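Local atomic coordinates of regulatory protein SdiA (Escherichia coli, PDB entry 4LFU), a protein that activates transcription of the ftsQAZ cell-division genes and of ydiV, the latter in response to acyl-homoserine lactone autoinducers from other bacteria. Residues A[39-44]-A[61-66]; A[133-138]-A[152-157]; A[78-83]-A[104-109]. All coordinates share one frame; numbering follows the deposited sequence.

Contact 1 (A[39-44]-A[61-66]); sequences YDYYSL and TNYPEA
Tyr41 and Tyr63 hold the densest part of this contact. CB of Tyr41 sits over one face of the Tyr63 ring, 3.5 Å from its CE2. In return, CD2 of Tyr63 lies over the rim of one Tyr41 face, 3.6 Å from CG. The two rings are near parallel, with planes at 29°. They are slid so far apart that they barely overlap, and their centroids are 5.0 Å apart. CB and CG of Tyr41 thus pack on the CD2-CE2 side of the Tyr63 ring, and the rings do not form a full stack.

CB of Tyr42 points away from 61-66, yet the ring still reaches Asn62. CG stands between the backbone N and the carbonyl carbon (chi1 75°), which folds the ring back beside the chain. Asn62 N then lies over the rim of one ring face, 4.0 Å from CZ. The ring is buried, with Tyr27 and Ile30 of helix 23-36 also touching it. Asn62 N also makes a weak hydrogen bond of 3.4 Å to Tyr42 O.

The packing thins toward Pro64. Its CD touches the outer half of the Tyr41 ring, 3.7 Å from CE1, and the two side chains cross at about a right angle. Both residues are partly exposed. Trp67 also meets the Tyr41 ring. Beyond Pro64, the N-cap of helix 65-73, the chain turns away, and Glu65 and Ala66 are exposed.

Ser43 and Thr61 form an antiparallel, non-hydrogen-bonded pair, with CA atoms 4.1 Å apart. Strand 57-61 ends here at the sheet margin. Where strand 41-47 begins, Asp40 and Tyr41 both face Ser136 of strand 130-137, a classic beta bulge in the antiparallel sheet of the autoinducer-binding domain.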
# COMPACT_ATOMS: atom_id res chain seq x y z
N TYR A 39 2.69 -20.23 -19.89
CA TYR A 39 2.79 -18.90 -20.49
C TYR A 39 4.13 -18.79 -21.17
O TYR A 39 5.07 -19.45 -20.78
CB TYR A 39 2.61 -17.80 -19.44
CG TYR A 39 1.16 -17.64 -19.05
CD1 TYR A 39 0.25 -17.01 -19.90
CD2 TYR A 39 0.69 -18.13 -17.83
CE1 TYR A 39 -1.09 -16.87 -19.54
CE2 TYR A 39 -0.64 -18.00 -17.47
CZ TYR A 39 -1.52 -17.37 -18.32
OH TYR A 39 -2.84 -17.24 -17.92
N ASP A 40 4.19 -17.95 -22.20
CA ASP A 40 5.40 -17.77 -23.00
C ASP A 40 6.24 -16.65 -22.43
O ASP A 40 7.47 -16.74 -22.38
CB ASP A 40 5.03 -17.44 -24.45
CG ASP A 40 4.33 -18.58 -25.13
OD1 ASP A 40 4.74 -19.75 -24.94
OD2 ASP A 40 3.36 -18.34 -25.86
N TYR A 41 5.58 -15.59 -21.99
CA TYR A 41 6.30 -14.42 -21.55
C TYR A 41 5.82 -13.90 -20.20
O TYR A 41 4.71 -14.15 -19.79
CB TYR A 41 6.18 -13.31 -22.59
CG TYR A 41 6.66 -13.67 -23.99
CD1 TYR A 41 8.01 -13.72 -24.30
CD2 TYR A 41 5.74 -13.92 -25.01
CE1 TYR A 41 8.45 -14.02 -25.59
CE2 TYR A 41 6.18 -14.25 -26.31
CZ TYR A 41 7.52 -14.28 -26.58
OH TYR A 41 7.94 -14.56 -27.85
N TYR A 42 6.70 -13.16 -19.53
CA TYR A 42 6.34 -12.38 -18.35
C TYR A 42 6.94 -10.99 -18.53
O TYR A 42 7.85 -10.80 -19.34
CB TYR A 42 6.92 -13.02 -17.08
CG TYR A 42 8.42 -12.80 -16.93
CD1 TYR A 42 9.32 -13.67 -17.55
CD2 TYR A 42 8.94 -11.73 -16.18
CE1 TYR A 42 10.67 -13.47 -17.47
CE2 TYR A 42 10.31 -11.53 -16.07
CZ TYR A 42 11.17 -12.42 -16.72
OH TYR A 42 12.54 -12.28 -16.66
N SER A 43 6.38 -10.03 -17.81
CA SER A 43 7.00 -8.74 -17.63
C SER A 43 6.75 -8.27 -16.19
O SER A 43 5.67 -8.45 -15.66
CB SER A 43 6.49 -7.73 -18.66
OG SER A 43 5.13 -7.40 -18.46
N LEU A 44 7.76 -7.69 -15.56
CA LEU A 44 7.59 -7.15 -14.23
C LEU A 44 7.85 -5.65 -14.37
O LEU A 44 8.96 -5.26 -14.72
CB LEU A 44 8.60 -7.82 -13.28
CG LEU A 44 8.22 -8.25 -11.85
CD1 LEU A 44 9.42 -7.96 -10.86
CD2 LEU A 44 6.91 -7.66 -11.30
N THR A 61 11.68 -7.97 -18.40
CA THR A 61 10.83 -8.82 -19.20
C THR A 61 11.67 -9.82 -19.98
O THR A 61 12.88 -9.59 -20.17
CB THR A 61 9.90 -7.94 -20.11
OG1 THR A 61 8.92 -8.77 -20.74
CG2 THR A 61 10.68 -7.21 -21.17
N ASN A 62 11.06 -10.93 -20.41
CA ASN A 62 11.70 -11.78 -21.43
C ASN A 62 11.08 -11.65 -22.84
O ASN A 62 11.34 -12.47 -23.72
CB ASN A 62 11.78 -13.24 -21.00
CG ASN A 62 10.42 -13.90 -20.89
OD1 ASN A 62 10.32 -15.12 -20.78
ND2 ASN A 62 9.38 -13.10 -20.91
N TYR A 63 10.26 -10.63 -23.04
CA TYR A 63 9.79 -10.28 -24.37
C TYR A 63 10.96 -9.98 -25.30
O TYR A 63 11.99 -9.42 -24.85
CB TYR A 63 8.91 -9.05 -24.33
CG TYR A 63 7.48 -9.28 -23.88
CD1 TYR A 63 6.97 -8.59 -22.78
CD2 TYR A 63 6.63 -10.15 -24.56
CE1 TYR A 63 5.65 -8.76 -22.37
CE2 TYR A 63 5.32 -10.33 -24.17
CZ TYR A 63 4.84 -9.64 -23.05
OH TYR A 63 3.55 -9.81 -22.63
N PRO A 64 10.82 -10.34 -26.59
CA PRO A 64 11.93 -10.02 -27.51
C PRO A 64 12.23 -8.52 -27.44
O PRO A 64 11.31 -7.70 -27.25
CB PRO A 64 11.39 -10.41 -28.88
CG PRO A 64 10.33 -11.45 -28.60
CD PRO A 64 9.70 -11.01 -27.28
N GLU A 65 13.51 -8.17 -27.53
CA GLU A 65 13.94 -6.77 -27.56
C GLU A 65 13.25 -5.89 -28.59
O GLU A 65 13.02 -4.71 -28.34
CB GLU A 65 15.47 -6.67 -27.72
CG GLU A 65 15.99 -5.32 -27.17
CD GLU A 65 17.49 -5.12 -27.37
OE1 GLU A 65 18.25 -6.12 -27.39
OE2 GLU A 65 17.91 -3.94 -27.53
N ALA A 66 12.91 -6.43 -29.76
CA ALA A 66 12.25 -5.62 -30.80
C ALA A 66 10.85 -5.15 -30.41
O ALA A 66 10.42 -4.05 -30.80
CB ALA A 66 12.22 -6.36 -32.13

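Contact 2 (A[133-138]-A[152-157]); sequences LSFSRC and LKMQLL
Leu157 N donates to Lys153 O at 3.1 Å, a bond within the helix that carries Leu157, whose CB points toward the strand. No hydrogen bond crosses between 133-138 and 152-157, and four buried apolar residues carry the contact.

Met154 has the closest approach to the strand, through its CE methyl. Its chain is extended until chi3, where a bend (81°) turns this methyl onto the strand. CE lies 3.5 Å from Leu133 O and also sits over one face of the Phe135 ring, 3.9 Å from CD2. The methylene before the sulfur adds to this, with CG 4.0 Å from Phe135 CE2. The two side chains run past each other in opposite directions. Met154 SD is 5.0 Å from the ring centroid and 48° off the ring normal, an oblique Met-aromatic contact.

Helix 147-167 thus lies against one face of the antiparallel sheet, as expected for the alpha-beta-alpha sandwich of LuxR-type autoinducer-binding domains. The axes of the segments 133-137 and 152-157 approach to 9.8 Å, with their chain directions 130° apart.

Leu157 meets Phe135 differently from Met154. Its CD1 comes to the ring edge, near the plane, 4.1 Å from CZ, and the side chains cross at about a right angle. The ring therefore has the methionine methyl on a face and the leucine methyl at its outer edge. Next to it, Leu133 CD2 packs 3.8 Å from Leu157 CB.

Val119 of the adjacent strand touches both Phe135 and Met154, and the Tyr39 ring also meets Phe135. On the far side of the helix, Leu156 packs on Trp9 and Met13 of helix 6-19. There too, Leu152 touches Phe7 of the second subunit.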
# COMPACT_ATOMS: atom_id res chain seq x y z
N LEU A 133 2.78 -7.76 -12.38
CA LEU A 133 3.33 -8.96 -12.99
C LEU A 133 2.37 -9.49 -14.06
O LEU A 133 1.25 -9.84 -13.76
CB LEU A 133 3.59 -10.03 -11.93
CG LEU A 133 4.10 -11.40 -12.45
CD1 LEU A 133 5.48 -11.29 -13.08
CD2 LEU A 133 4.07 -12.40 -11.32
N SER A 134 2.83 -9.52 -15.31
CA SER A 134 2.03 -10.00 -16.44
C SER A 134 2.59 -11.29 -16.96
O SER A 134 3.80 -11.43 -17.04
CB SER A 134 2.07 -9.00 -17.56
OG SER A 134 1.24 -7.91 -17.29
N PHE A 135 1.72 -12.23 -17.29
CA PHE A 135 2.09 -13.40 -18.10
C PHE A 135 1.35 -13.33 -19.42
O PHE A 135 0.20 -12.90 -19.47
CB PHE A 135 1.69 -14.71 -17.41
CG PHE A 135 2.47 -15.02 -16.14
CD1 PHE A 135 3.77 -14.57 -15.96
CD2 PHE A 135 1.89 -15.80 -15.14
CE1 PHE A 135 4.48 -14.86 -14.80
CE2 PHE A 135 2.61 -16.12 -13.99
CZ PHE A 135 3.90 -15.64 -13.82
N SER A 136 1.99 -13.74 -20.51
CA SER A 136 1.31 -13.75 -21.80
C SER A 136 1.66 -14.97 -22.63
O SER A 136 2.64 -15.62 -22.40
CB SER A 136 1.57 -12.46 -22.59
OG SER A 136 2.93 -12.33 -22.92
N ARG A 137 0.82 -15.25 -23.61
CA ARG A 137 0.88 -16.46 -24.38
C ARG A 137 0.50 -16.17 -25.83
O ARG A 137 -0.41 -15.35 -26.11
CB ARG A 137 -0.10 -17.46 -23.76
CG ARG A 137 0.07 -18.86 -24.21
CD ARG A 137 -0.56 -19.82 -23.23
NE ARG A 137 -1.95 -19.51 -22.93
CZ ARG A 137 -2.53 -19.74 -21.76
NH1 ARG A 137 -3.80 -19.43 -21.58
NH2 ARG A 137 -1.83 -20.28 -20.75
N CYS A 138 1.19 -16.84 -26.74
CA CYS A 138 0.93 -16.73 -28.17
C CYS A 138 -0.17 -17.66 -28.65
O CYS A 138 -0.57 -17.59 -29.81
CB CYS A 138 2.21 -16.98 -28.97
SG CYS A 138 3.52 -15.79 -28.62
N LEU A 152 -4.38 -16.90 -6.79
CA LEU A 152 -3.65 -17.05 -5.54
C LEU A 152 -2.15 -17.25 -5.78
O LEU A 152 -1.32 -16.74 -5.00
CB LEU A 152 -4.24 -18.19 -4.70
CG LEU A 152 -5.55 -17.92 -3.94
CD1 LEU A 152 -6.14 -19.24 -3.47
CD2 LEU A 152 -5.34 -17.01 -2.76
N LYS A 153 -1.82 -17.96 -6.86
CA LYS A 153 -0.43 -18.20 -7.24
C LYS A 153 0.26 -16.93 -7.69
O LYS A 153 1.39 -16.67 -7.31
CB LYS A 153 -0.31 -19.28 -8.31
CG LYS A 153 -0.48 -20.68 -7.73
CD LYS A 153 -0.23 -21.74 -8.76
CE LYS A 153 -0.38 -23.13 -8.15
NZ LYS A 153 0.13 -24.15 -9.11
N MET A 154 -0.43 -16.13 -8.50
CA MET A 154 0.15 -14.89 -8.96
C MET A 154 0.17 -13.84 -7.85
O MET A 154 0.98 -12.91 -7.88
CB MET A 154 -0.58 -14.38 -10.19
CG MET A 154 -0.32 -15.19 -11.49
SD MET A 154 -1.18 -14.31 -12.81
CE MET A 154 0.06 -13.02 -13.12
N GLN A 155 -0.73 -13.99 -6.88
CA GLN A 155 -0.73 -13.11 -5.71
C GLN A 155 0.59 -13.22 -5.00
O GLN A 155 1.18 -12.20 -4.69
CB GLN A 155 -1.84 -13.44 -4.73
CG GLN A 155 -3.05 -12.58 -4.85
CD GLN A 155 -4.10 -12.97 -3.84
OE1 GLN A 155 -3.85 -12.98 -2.63
NE2 GLN A 155 -5.30 -13.31 -4.33
N LEU A 156 1.03 -14.45 -4.76
CA LEU A 156 2.33 -14.74 -4.10
C LEU A 156 3.54 -14.34 -4.95
O LEU A 156 4.48 -13.73 -4.43
CB LEU A 156 2.41 -16.22 -3.67
CG LEU A 156 3.61 -16.79 -2.89
CD1 LEU A 156 3.24 -18.16 -2.28
CD2 LEU A 156 4.91 -16.93 -3.74
N LEU A 157 3.51 -14.69 -6.24
CA LEU A 157 4.62 -14.41 -7.18
C LEU A 157 4.94 -12.95 -7.33
O LEU A 157 6.10 -12.59 -7.34
CB LEU A 157 4.34 -14.99 -8.57
CG LEU A 157 4.35 -16.52 -8.64
CD1 LEU A 157 3.83 -17.00 -10.00
CD2 LEU A 157 5.73 -17.05 -8.38

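Contact 3 (A[78-83]-A[104-109])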
# COMPACT_ATOMS: atom_id res chain seq x y z
N ALA A 78 1.46 5.16 -22.32
CA ALA A 78 0.34 6.12 -22.16
C ALA A 78 -1.07 5.52 -22.28
O ALA A 78 -2.00 6.00 -21.62
CB ALA A 78 0.48 7.30 -23.14
N ILE A 79 -1.22 4.49 -23.12
CA ILE A 79 -2.54 3.86 -23.34
C ILE A 79 -2.68 2.45 -22.73
O ILE A 79 -3.76 1.86 -22.78
CB ILE A 79 -2.88 3.81 -24.86
CG1 ILE A 79 -1.92 2.87 -25.63
CG2 ILE A 79 -2.88 5.22 -25.43
CD1 ILE A 79 -2.09 2.86 -27.17
N ASP A 80 -1.60 1.91 -22.17
CA ASP A 80 -1.58 0.51 -21.74
C ASP A 80 -2.49 0.24 -20.53
O ASP A 80 -2.16 0.63 -19.41
CB ASP A 80 -0.16 0.04 -21.47
CG ASP A 80 -0.06 -1.46 -21.26
OD1 ASP A 80 1.06 -1.97 -21.11
OD2 ASP A 80 -1.11 -2.13 -21.22
N PRO A 81 -3.61 -0.47 -20.77
CA PRO A 81 -4.66 -0.63 -19.75
C PRO A 81 -4.29 -1.65 -18.67
O PRO A 81 -4.90 -1.69 -17.60
CB PRO A 81 -5.86 -1.11 -20.56
CG PRO A 81 -5.26 -1.77 -21.78
CD PRO A 81 -3.93 -1.19 -22.02
N VAL A 82 -3.28 -2.45 -18.97
CA VAL A 82 -2.81 -3.52 -18.12
C VAL A 82 -2.02 -2.96 -16.91
O VAL A 82 -1.76 -3.67 -15.93
CB VAL A 82 -2.02 -4.53 -19.02
CG1 VAL A 82 -0.89 -5.22 -18.33
CG2 VAL A 82 -3.00 -5.50 -19.71
N LEU A 83 -1.69 -1.66 -16.97
CA LEU A 83 -0.89 -0.96 -15.97
C LEU A 83 -1.71 0.11 -15.23
O LEU A 83 -1.18 1.05 -14.65
CB LEU A 83 0.33 -0.32 -16.66
CG LEU A 83 1.68 -1.04 -16.76
CD1 LEU A 83 1.69 -2.56 -16.50
CD2 LEU A 83 2.37 -0.71 -18.06
N GLN A 104 -6.34 0.50 -28.86
CA GLN A 104 -6.38 -0.29 -30.11
C GLN A 104 -5.05 -0.42 -30.87
O GLN A 104 -4.75 -1.52 -31.36
CB GLN A 104 -7.51 0.21 -31.02
CG GLN A 104 -8.89 0.09 -30.34
CD GLN A 104 -10.02 0.73 -31.14
OE1 GLN A 104 -10.07 0.64 -32.36
NE2 GLN A 104 -10.93 1.37 -30.43
N PRO A 105 -4.22 0.66 -30.94
CA PRO A 105 -2.88 0.47 -31.53
C PRO A 105 -2.05 -0.60 -30.82
O PRO A 105 -1.34 -1.34 -31.48
CB PRO A 105 -2.23 1.85 -31.37
CG PRO A 105 -3.36 2.79 -31.37
CD PRO A 105 -4.41 2.08 -30.56
N LEU A 106 -2.18 -0.70 -29.50
CA LEU A 106 -1.42 -1.69 -28.71
C LEU A 106 -1.91 -3.11 -28.99
O LEU A 106 -1.12 -4.03 -29.18
CB LEU A 106 -1.55 -1.38 -27.20
CG LEU A 106 -0.50 -1.81 -26.16
CD1 LEU A 106 -1.15 -1.99 -24.78
CD2 LEU A 106 0.31 -3.05 -26.54
N TRP A 107 -3.23 -3.27 -28.96
CA TRP A 107 -3.91 -4.55 -29.20
C TRP A 107 -3.59 -5.06 -30.62
O TRP A 107 -3.30 -6.24 -30.79
CB TRP A 107 -5.41 -4.35 -28.96
CG TRP A 107 -6.38 -5.53 -29.21
CD1 TRP A 107 -6.77 -6.50 -28.30
CD2 TRP A 107 -7.11 -5.81 -30.42
NE1 TRP A 107 -7.67 -7.36 -28.88
CE2 TRP A 107 -7.89 -6.97 -30.18
CE3 TRP A 107 -7.17 -5.20 -31.69
CZ2 TRP A 107 -8.74 -7.54 -31.16
CZ3 TRP A 107 -8.00 -5.77 -32.67
CH2 TRP A 107 -8.78 -6.93 -32.39
N GLU A 108 -3.61 -4.16 -31.61
CA GLU A 108 -3.30 -4.51 -33.01
C GLU A 108 -1.86 -4.90 -33.22
O GLU A 108 -1.58 -5.92 -33.83
CB GLU A 108 -3.67 -3.37 -33.99
CG GLU A 108 -5.19 -3.17 -34.13
CD GLU A 108 -5.57 -2.09 -35.11
OE1 GLU A 108 -4.73 -1.71 -35.99
OE2 GLU A 108 -6.74 -1.62 -35.01
N ALA A 109 -0.93 -4.09 -32.71
CA ALA A 109 0.49 -4.45 -32.70
C ALA A 109 0.74 -5.79 -32.01
O ALA A 109 1.45 -6.62 -32.55
CB ALA A 109 1.32 -3.34 -32.04
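Leu106 points from helix 104-112 at Ile79 and Asp80 of the loop and at Pro81, which opens a 3-10 segment. Most of the contact is apolar. Leu106 CD1 lies 4.0 Å from Pro81 CD. Ile79 CD1 touches both Pro105 and Leu106, 4.2 Å from Pro105 CD and 4.3 Å from Leu106 CB. These are light contacts, and Pro105 is exposed.

One contact sets a polar group against a methyl. Leu106 CD1 is 3.6 Å from Asp80 OD2, and the two side chains cross at a slant.

No hydrogen bond crosses between the two segments. Within the loop, Val82 N donates to Asp80 OD2 at 3.1 Å, with an angle of 157° at the hydrogen, and so closes an Asx turn. It comes from above the carboxylate plane, 47° out of it. Asp80 CG is turned opposite its own N (chi1 -170°), which carries the carboxylate beside the 3-10 segment 81-82. OD1 bonds to Tyr71 OH and to a bound tetraethylene glycol, probably from the crystallisation liquor.

Tyr71 ties the loop to helix 65-73, while Ala109 rests on Tyr70 of that same helix. Past the turn, Leu83 meets Phe132 of strand 130-137.

How the contacts relate
Contacts 1 and 2 share the central sheet, through the neighbouring strands 41-47 and 130-137, and their centres are 12 Å apart. Two probable hydrogen bonds join them: Tyr63 OH to Ser136 OG at 2.6 Å, and Asp40 OD2 to Cys138 N at 2.8 Å. Contact 3 touches contact 2 where Val82 CG1 packs 3.6 Å from Ser134 OG. It does not touch contact 1, whose nearest atoms are about 6 Å away. Tetraethylene glycol, probably from the crystallisation liquor, lies about 4 Å from the Tyr63 side chain and about 3 Å from that of Asp80. Such molecules often mark pockets, so contacts 1 and 3 may border the autoinducer pocket, while contact 2 packs a helix on the sheet.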